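Local coordinates for protein fusolin (Unidentified entomopoxvirus, PDB 4OW5) that forms the viral spindles that enhance virulence and probably binds and oxidatively attacks chitin, at residues 127-132 with 202-207; 136-141 with 213-218; 176-181 with 196-201. One frame throughout, in Å; residues are numbered along the deposited sequence. Where two conformers were deposited one is given.

Contact 1. Residues 127-132 with 202-207; sequences NTVSTV and IPVRQT. With EDO (1,2-ethanediol), chain G.
Val204 reaches across to the chain of 127-132 just where the ladder between the two strands ends. Its CB lies 3.7 Å from Val129 O and leads into two branches. CG1 stands anti to the backbone N (chi1 178°), which leaves CG2, beside that N, to do most of the touching: it comes to 3.4 Å from Val129 O, meets the CG2 methyl of Val129 crosswise, and sits 3.6 Å from Val132 CG2. One methyl thus fills the angle between a loop residue and a strand residue. The backbone of Val204 is held as well, its N donating a nearly straight bond to Ser130 O (3.0 Å, 173°). Next along the ladder, Thr131 and Pro203 form an antiparallel non-hydrogen-bonded pair, and Thr131 CA makes a bent CA-H...O contact with Ile202 O (3.3 Å). Val132 and Ile202 are the hydrogen-bonded pair, joined by two bonds, Val132 N to Ile202 O and Ile202 N to Val132 O (2.8 Å). Beyond Val204 the chains diverge, and water 1 spans the gap, donating to Asn127 O and to Gln206 OE1 (3.0 Å). Arg205, whose CB leads away from 127-132, donates from NH2 to O1, in plane at the guanidinium edge, of an ethanediol probably from the crystallisation liquor; the same NH2 also bonds to Thr154 O. Val132, Ile202 and Val204 all rest on Phe233 of strand 223-234, so this end of the pairing between strands 131-140 and 194-203 lies against the other sheet, while Asn127, Thr128 and Gln206 pack on the second subunit.

Contact 2. Residues 136-141 with 213-218; sequences FEFCPT and VRWQRN
Phe138 and Trp215 carry the aromatic part of this contact, meeting in the space between two strands of different sheets. Both have CG anti to the backbone N, which sends each ring out toward the opposing strand. The side chains cross at about a right angle: Phe138 CE1 comes to 3.3 Å from Trp215 CE3, and Phe138 CZ lies alongside at 3.8 Å from the same atom. The planes are inclined at 61° with the Phe138 ring and the six-membered ring of Trp215 centred 5.3 Å apart, an oblique pairing. Aliphatic groups extend the packing at both ends. Val213 CG1 touches Phe138 CD2 at 4.2 Å, and its other methyl, CG2, reaches Phe136 CE1, the two side chains lying antiparallel alongside each other. Pro140 CB meets Trp215 CH2 at 4.1 Å. The axes of strand segments 136-140 and 213-217 approach to 10.4 Å and cross at 45°, one in each of two facing sheets: this is the layered core of a beta sandwich, in keeping with the fibronectin type III-like fold of lytic polysaccharide monooxygenases. Trp215 also stacks on Phe149, bonds through NE1 to Ser147 OG, and brings its side chain within about 4 Å of that of His144, which with His1 forms the copper- or zinc-binding site of this protein, without bound metal in this chain. Polar interactions lie around this core. On the far side of strand 213-217, Arg214 NH2 donates to Gln216 OE1, arriving above the amide carbonyl plane, while Gln216 NE2 gives a nearly straight bond to Arg217 O; Arg214 also forms a salt bridge with Glu150. Behind strand 136-140, Cys139 is disulfide-bonded to Cys189.

Contact 3. Residues 176-181 with 196-201; sequences GPIPLV and YRTTVG
With CG beside the backbone N in both residues (chi1 -77° in Leu180, -68° in Tyr196), the leucine branch and the phenol ring are brought one over the other. Leu180 CD2 makes a CH-pi contact with the ring face, 3.8 Å from its centroid and 17° off the normal, displaced toward the rim and nearest Tyr196 CZ. A different side of the ring meets Ile178 O, which lies at the edge 3.1 Å from Tyr196 CD1. Ile178 also reaches along strand 194-203: its CG2 is 3.4 Å from Arg197 O, and its extended branch carries CD1 crosswise against Thr198 CG2, a tight 3.5 Å. In one of its two conformers, Val181 CG2 lies over the centre of the Arg197 guanidinium, 3.6 Å from CZ, while Arg197 NH1 bonds to Gln182 O. Water 2 joins the backbones, donating to Pro179 O and accepting from Arg197 N (2.8 Å). Tyr196 OH is hydrogen-bonded to Glu145 OE2, and its ring meets Phe149 edge-to-face. These segments belong to a beta hairpin, strands 180-182 and 194-203, at the margin of a sandwich sheet, with the tyrosine side chain about 6 Å from that of His144 of the metal site.

From the N terminus, strand 2-6 flanks strand 131-140, whose start enters contact 1 and whose end enters contact 2. The chain next builds strands 147-154 and 170-176 of the other sheet before returning to the first, where contact 3 closes a short hairpin between 176-181 and 196-201. The end of strand 194-203, continuing as loop to 207, closes contact 1, and strand 209-217 closes contact 2. Contacts 1 and 2 therefore cross along the chain, and both enclose contact 3. Contact 1 pairs strands by hydrogen bonds; contact 3 packs the sheet's edge strand on its neighbour by side chains and a water; contact 2 joins the layers. Ile202 against Phe136 links contacts 1 and 2; Tyr196 against Trp215, contacts 2 and 3.

Contact 1. Residues 127-132 with 202-207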
# COMPACT_ATOMS: atom_id res chain seq x y z
N ASN A 127 -13.78 -0.20 -4.40
CA ASN A 127 -12.69 0.74 -4.20
C ASN A 127 -13.09 2.21 -4.30
O ASN A 127 -12.33 3.05 -3.85
CB ASN A 127 -11.59 0.46 -5.17
CG ASN A 127 -10.97 -0.90 -4.96
OD1 ASN A 127 -11.01 -1.47 -3.86
ND2 ASN A 127 -10.44 -1.48 -6.00
N THR A 128 -14.30 2.52 -4.81
CA THR A 128 -14.74 3.90 -4.94
C THR A 128 -15.47 4.41 -3.70
O THR A 128 -15.71 5.60 -3.66
CB THR A 128 -15.63 4.08 -6.17
OG1 THR A 128 -16.82 3.31 -6.00
CG2 THR A 128 -14.93 3.74 -7.47
N VAL A 129 -15.78 3.56 -2.67
CA VAL A 129 -16.41 4.04 -1.41
C VAL A 129 -15.60 5.13 -0.77
O VAL A 129 -14.38 5.01 -0.68
CB VAL A 129 -16.66 2.95 -0.32
CG1 VAL A 129 -17.83 2.08 -0.69
CG2 VAL A 129 -15.40 2.14 0.02
N SER A 130 -16.26 6.14 -0.24
CA SER A 130 -15.58 7.25 0.43
C SER A 130 -15.41 6.99 1.94
O SER A 130 -14.48 7.55 2.56
CB SER A 130 -16.35 8.55 0.22
OG SER A 130 -17.73 8.31 0.42
N THR A 131 -16.32 6.20 2.54
CA THR A 131 -16.25 5.83 3.95
C THR A 131 -16.65 4.39 4.14
O THR A 131 -17.49 3.89 3.40
CB THR A 131 -17.14 6.74 4.83
OG1 THR A 131 -18.50 6.52 4.47
CG2 THR A 131 -16.77 8.21 4.73
N VAL A 132 -16.07 3.74 5.13
CA VAL A 132 -16.36 2.35 5.47
C VAL A 132 -16.82 2.32 6.92
O VAL A 132 -16.03 2.69 7.81
CB VAL A 132 -15.14 1.42 5.26
CG1 VAL A 132 -15.42 0.01 5.77
CG2 VAL A 132 -14.73 1.36 3.80
N ILE A 202 -15.50 5.30 8.71
CA ILE A 202 -14.05 5.57 8.63
C ILE A 202 -13.72 6.09 7.26
O ILE A 202 -13.97 5.39 6.29
CB ILE A 202 -13.26 4.27 8.93
CG1 ILE A 202 -13.67 3.67 10.29
CG2 ILE A 202 -11.74 4.54 8.88
CD1 ILE A 202 -13.42 4.57 11.51
N PRO A 203 -13.11 7.29 7.14
CA PRO A 203 -12.71 7.78 5.81
C PRO A 203 -11.75 6.79 5.17
O PRO A 203 -10.84 6.28 5.83
CB PRO A 203 -12.02 9.13 6.10
CG PRO A 203 -12.51 9.52 7.47
CD PRO A 203 -12.74 8.25 8.21
N VAL A 204 -11.98 6.47 3.92
CA VAL A 204 -11.13 5.55 3.26
C VAL A 204 -9.75 6.28 3.10
O VAL A 204 -9.63 7.52 3.14
CB VAL A 204 -11.76 4.98 1.96
CG1 VAL A 204 -10.80 4.04 1.25
CG2 VAL A 204 -13.01 4.20 2.30
N ARG A 205 -8.74 5.49 3.26
CA ARG A 205 -7.34 5.89 3.16
C ARG A 205 -6.74 4.95 2.15
O ARG A 205 -7.13 3.78 2.10
CB ARG A 205 -6.65 5.76 4.53
CG ARG A 205 -7.06 6.82 5.55
CD ARG A 205 -6.25 8.06 5.39
NE ARG A 205 -6.61 9.10 6.37
CZ ARG A 205 -7.63 9.93 6.26
NH1 ARG A 205 -8.45 9.86 5.21
NH2 ARG A 205 -7.86 10.85 7.19
N GLN A 206 -5.78 5.44 1.38
CA GLN A 206 -5.05 4.61 0.42
C GLN A 206 -3.76 4.08 1.03
O GLN A 206 -3.02 3.41 0.35
CB GLN A 206 -4.76 5.46 -0.84
CG GLN A 206 -6.02 6.13 -1.42
CD GLN A 206 -7.17 5.16 -1.65
OE1 GLN A 206 -6.98 4.06 -2.17
NE2 GLN A 206 -8.40 5.56 -1.34
N THR A 207 -3.48 4.38 2.29
CA THR A 207 -2.27 3.96 3.00
C THR A 207 -2.63 3.43 4.38
O THR A 207 -3.72 3.70 4.90
CB THR A 207 -1.34 5.17 3.15
OG1 THR A 207 -2.09 6.21 3.79
CG2 THR A 207 -0.81 5.67 1.82
C1 EDO G . -9.77 13.18 5.41
O1 EDO G . -10.22 12.41 6.52
C2 EDO G . -10.47 12.69 4.13
O2 EDO G . -9.53 12.67 3.06
O HOH W 1 -9.65 3.19 -3.36

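Contact 2. Residues 136-141 with 213-218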
# COMPACT_ATOMS: atom_id res chain seq x y z
N PHE A 136 -16.75 -0.37 16.16
CA PHE A 136 -15.76 -0.34 17.21
C PHE A 136 -16.19 -1.18 18.38
O PHE A 136 -17.36 -1.13 18.77
CB PHE A 136 -15.48 1.09 17.71
CG PHE A 136 -14.54 1.89 16.85
CD1 PHE A 136 -13.19 1.90 17.12
CD2 PHE A 136 -15.02 2.65 15.79
CE1 PHE A 136 -12.32 2.66 16.35
CE2 PHE A 136 -14.14 3.39 15.00
CZ PHE A 136 -12.80 3.42 15.30
N GLU A 137 -15.26 -1.92 18.97
CA GLU A 137 -15.47 -2.64 20.22
C GLU A 137 -14.35 -2.27 21.17
O GLU A 137 -13.16 -2.42 20.83
CB GLU A 137 -15.55 -4.18 20.02
CG GLU A 137 -16.03 -4.89 21.27
CD GLU A 137 -15.95 -6.40 21.26
OE1 GLU A 137 -14.83 -6.92 21.05
OE2 GLU A 137 -16.97 -7.07 21.55
N PHE A 138 -14.70 -1.66 22.28
CA PHE A 138 -13.77 -1.30 23.33
C PHE A 138 -14.10 -2.20 24.54
O PHE A 138 -15.25 -2.27 24.98
CB PHE A 138 -13.85 0.19 23.65
CG PHE A 138 -12.72 0.64 24.53
CD1 PHE A 138 -12.81 0.54 25.91
CD2 PHE A 138 -11.54 1.14 23.99
CE1 PHE A 138 -11.73 0.90 26.73
CE2 PHE A 138 -10.50 1.57 24.81
CZ PHE A 138 -10.60 1.42 26.18
N CYS A 139 -13.09 -2.88 25.03
CA CYS A 139 -13.16 -3.88 26.07
C CYS A 139 -12.81 -3.29 27.44
O CYS A 139 -11.62 -3.08 27.72
CB CYS A 139 -12.22 -5.03 25.71
SG CYS A 139 -12.24 -6.44 26.84
N PRO A 140 -13.80 -3.04 28.32
CA PRO A 140 -13.46 -2.51 29.65
C PRO A 140 -13.14 -3.67 30.59
O PRO A 140 -13.99 -4.54 30.78
CB PRO A 140 -14.73 -1.78 30.07
CG PRO A 140 -15.85 -2.58 29.42
CD PRO A 140 -15.26 -3.23 28.18
N THR A 141 -11.93 -3.72 31.12
CA THR A 141 -11.59 -4.75 32.09
C THR A 141 -12.17 -4.34 33.46
O THR A 141 -12.38 -5.20 34.31
CB THR A 141 -10.10 -5.01 32.10
OG1 THR A 141 -9.41 -3.84 32.51
CG2 THR A 141 -9.58 -5.46 30.75
N VAL A 213 -7.98 6.29 19.98
CA VAL A 213 -9.18 6.23 20.83
C VAL A 213 -8.82 6.70 22.23
O VAL A 213 -7.89 6.17 22.86
CB VAL A 213 -9.78 4.81 20.88
CG1 VAL A 213 -11.00 4.75 21.82
CG2 VAL A 213 -10.18 4.33 19.50
N ARG A 214 -9.63 7.64 22.71
CA ARG A 214 -9.57 8.20 24.04
C ARG A 214 -10.83 7.80 24.80
O ARG A 214 -11.92 8.09 24.32
CB ARG A 214 -9.48 9.71 23.96
CG ARG A 214 -9.39 10.36 25.33
CD ARG A 214 -9.47 11.85 25.20
NE ARG A 214 -9.43 12.51 26.50
CZ ARG A 214 -9.95 13.71 26.76
NH1 ARG A 214 -10.56 14.41 25.81
NH2 ARG A 214 -9.84 14.24 27.97
N TRP A 215 -10.69 7.15 25.94
CA TRP A 215 -11.81 6.78 26.82
C TRP A 215 -11.61 7.59 28.08
O TRP A 215 -10.65 7.35 28.82
CB TRP A 215 -11.87 5.28 27.10
CG TRP A 215 -12.97 4.91 28.07
CD1 TRP A 215 -14.21 5.47 28.17
CD2 TRP A 215 -12.93 3.84 29.03
NE1 TRP A 215 -14.93 4.84 29.16
CE2 TRP A 215 -14.17 3.84 29.70
CE3 TRP A 215 -11.97 2.90 29.39
CZ2 TRP A 215 -14.46 2.94 30.74
CZ3 TRP A 215 -12.26 2.00 30.42
CH2 TRP A 215 -13.49 2.04 31.09
N GLN A 216 -12.40 8.64 28.24
CA GLN A 216 -12.22 9.59 29.32
C GLN A 216 -13.30 9.46 30.37
O GLN A 216 -14.48 9.54 30.06
CB GLN A 216 -12.24 11.01 28.73
CG GLN A 216 -12.09 12.15 29.77
CD GLN A 216 -10.80 12.08 30.53
OE1 GLN A 216 -9.69 12.11 29.95
NE2 GLN A 216 -10.88 12.04 31.85
N ARG A 217 -12.89 9.28 31.63
CA ARG A 217 -13.80 9.26 32.76
C ARG A 217 -14.25 10.69 33.07
O ARG A 217 -13.44 11.61 33.13
CB ARG A 217 -13.15 8.64 33.99
CG ARG A 217 -12.74 7.20 33.80
CD ARG A 217 -12.23 6.58 35.08
NE ARG A 217 -13.29 6.48 36.09
CZ ARG A 217 -13.12 6.03 37.32
NH1 ARG A 217 -11.93 5.61 37.72
NH2 ARG A 217 -14.15 5.96 38.16
N ASN A 218 -15.55 10.86 33.26
CA ASN A 218 -16.12 12.15 33.64
C ASN A 218 -16.08 12.29 35.14
O ASN A 218 -17.13 12.12 35.77
CB ASN A 218 -17.58 12.25 33.21
CG ASN A 218 -17.78 12.53 31.79
OD1 ASN A 218 -18.00 11.62 31.00
ND2 ASN A 218 -17.83 13.79 31.45

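Contact 3. Residues 176-181 with 196-201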
# COMPACT_ATOMS: atom_id res chain seq x y z
N GLY A 176 -18.34 11.59 22.09
CA GLY A 176 -19.54 11.45 22.90
C GLY A 176 -19.57 10.18 23.72
O GLY A 176 -18.71 9.30 23.61
N PRO A 177 -20.61 10.03 24.56
CA PRO A 177 -20.74 8.77 25.30
C PRO A 177 -21.14 7.60 24.39
O PRO A 177 -21.66 7.80 23.27
CB PRO A 177 -21.83 9.09 26.35
CG PRO A 177 -22.62 10.15 25.74
CD PRO A 177 -21.73 10.94 24.83
N ILE A 178 -20.75 6.41 24.80
CA ILE A 178 -21.09 5.13 24.18
C ILE A 178 -21.70 4.28 25.32
O ILE A 178 -21.02 4.09 26.33
CB ILE A 178 -19.87 4.44 23.52
CG1 ILE A 178 -19.14 5.37 22.54
CG2 ILE A 178 -20.28 3.14 22.84
CD1 ILE A 178 -18.00 4.75 21.87
N PRO A 179 -22.97 3.83 25.28
CA PRO A 179 -23.47 3.04 26.41
C PRO A 179 -22.85 1.63 26.41
O PRO A 179 -22.48 1.10 25.37
CB PRO A 179 -24.98 2.99 26.16
CG PRO A 179 -25.08 2.98 24.66
CD PRO A 179 -23.97 3.93 24.21
N LEU A 180 -22.71 1.06 27.60
CA LEU A 180 -22.28 -0.32 27.77
C LEU A 180 -23.35 -1.28 27.23
O LEU A 180 -24.54 -1.09 27.48
CB LEU A 180 -22.06 -0.59 29.25
CG LEU A 180 -20.81 -0.05 29.81
CD1 LEU A 180 -20.94 0.22 31.30
CD2 LEU A 180 -19.67 -0.98 29.51
N VAL A 181 -22.95 -2.31 26.50
CA VAL A 181 -23.87 -3.31 25.93
C VAL A 181 -23.33 -4.67 26.20
O VAL A 181 -22.13 -4.81 26.39
CB VAL A 181 -24.14 -3.14 24.41
CG1 VAL A 181 -25.14 -2.02 24.15
CG2 VAL A 181 -22.84 -2.94 23.62
N TYR A 196 -18.11 -1.68 25.10
CA TYR A 196 -18.55 -0.45 24.48
C TYR A 196 -18.50 -0.70 22.99
O TYR A 196 -17.44 -1.10 22.50
CB TYR A 196 -17.68 0.73 24.83
CG TYR A 196 -17.75 1.16 26.27
CD1 TYR A 196 -18.74 2.02 26.70
CD2 TYR A 196 -16.74 0.84 27.16
CE1 TYR A 196 -18.80 2.46 28.02
CE2 TYR A 196 -16.79 1.26 28.49
CZ TYR A 196 -17.84 2.04 28.92
OH TYR A 196 -17.85 2.46 30.23
N ARG A 197 -19.62 -0.53 22.29
CA ARG A 197 -19.67 -0.69 20.83
C ARG A 197 -20.34 0.46 20.15
O ARG A 197 -21.38 0.89 20.60
CB ARG A 197 -20.43 -1.93 20.39
CG ARG A 197 -19.79 -3.23 20.65
CD ARG A 197 -20.48 -4.32 19.83
NE ARG A 197 -21.93 -4.42 20.03
CZ ARG A 197 -22.55 -5.26 20.86
NH1 ARG A 197 -21.87 -6.12 21.60
NH2 ARG A 197 -23.88 -5.26 20.94
N THR A 198 -19.81 0.90 19.02
CA THR A 198 -20.40 1.97 18.21
C THR A 198 -19.92 1.83 16.76
O THR A 198 -18.81 1.39 16.55
CB THR A 198 -20.02 3.36 18.80
OG1 THR A 198 -20.87 4.35 18.26
CG2 THR A 198 -18.56 3.75 18.57
N THR A 199 -20.73 2.25 15.80
CA THR A 199 -20.36 2.30 14.39
C THR A 199 -19.94 3.70 14.06
O THR A 199 -20.67 4.66 14.34
CB THR A 199 -21.49 1.82 13.48
OG1 THR A 199 -21.75 0.46 13.80
CG2 THR A 199 -21.12 1.89 11.99
N VAL A 200 -18.77 3.81 13.41
CA VAL A 200 -18.23 5.07 12.91
C VAL A 200 -17.88 4.84 11.47
O VAL A 200 -17.36 3.76 11.15
CB VAL A 200 -16.99 5.53 13.73
CG1 VAL A 200 -16.47 6.87 13.22
CG2 VAL A 200 -17.30 5.59 15.20
N GLY A 201 -18.18 5.83 10.63
CA GLY A 201 -17.80 5.81 9.23
C GLY A 201 -16.35 6.19 9.18
O GLY A 201 -15.99 7.26 9.65
O HOH W 2 -22.18 0.37 22.90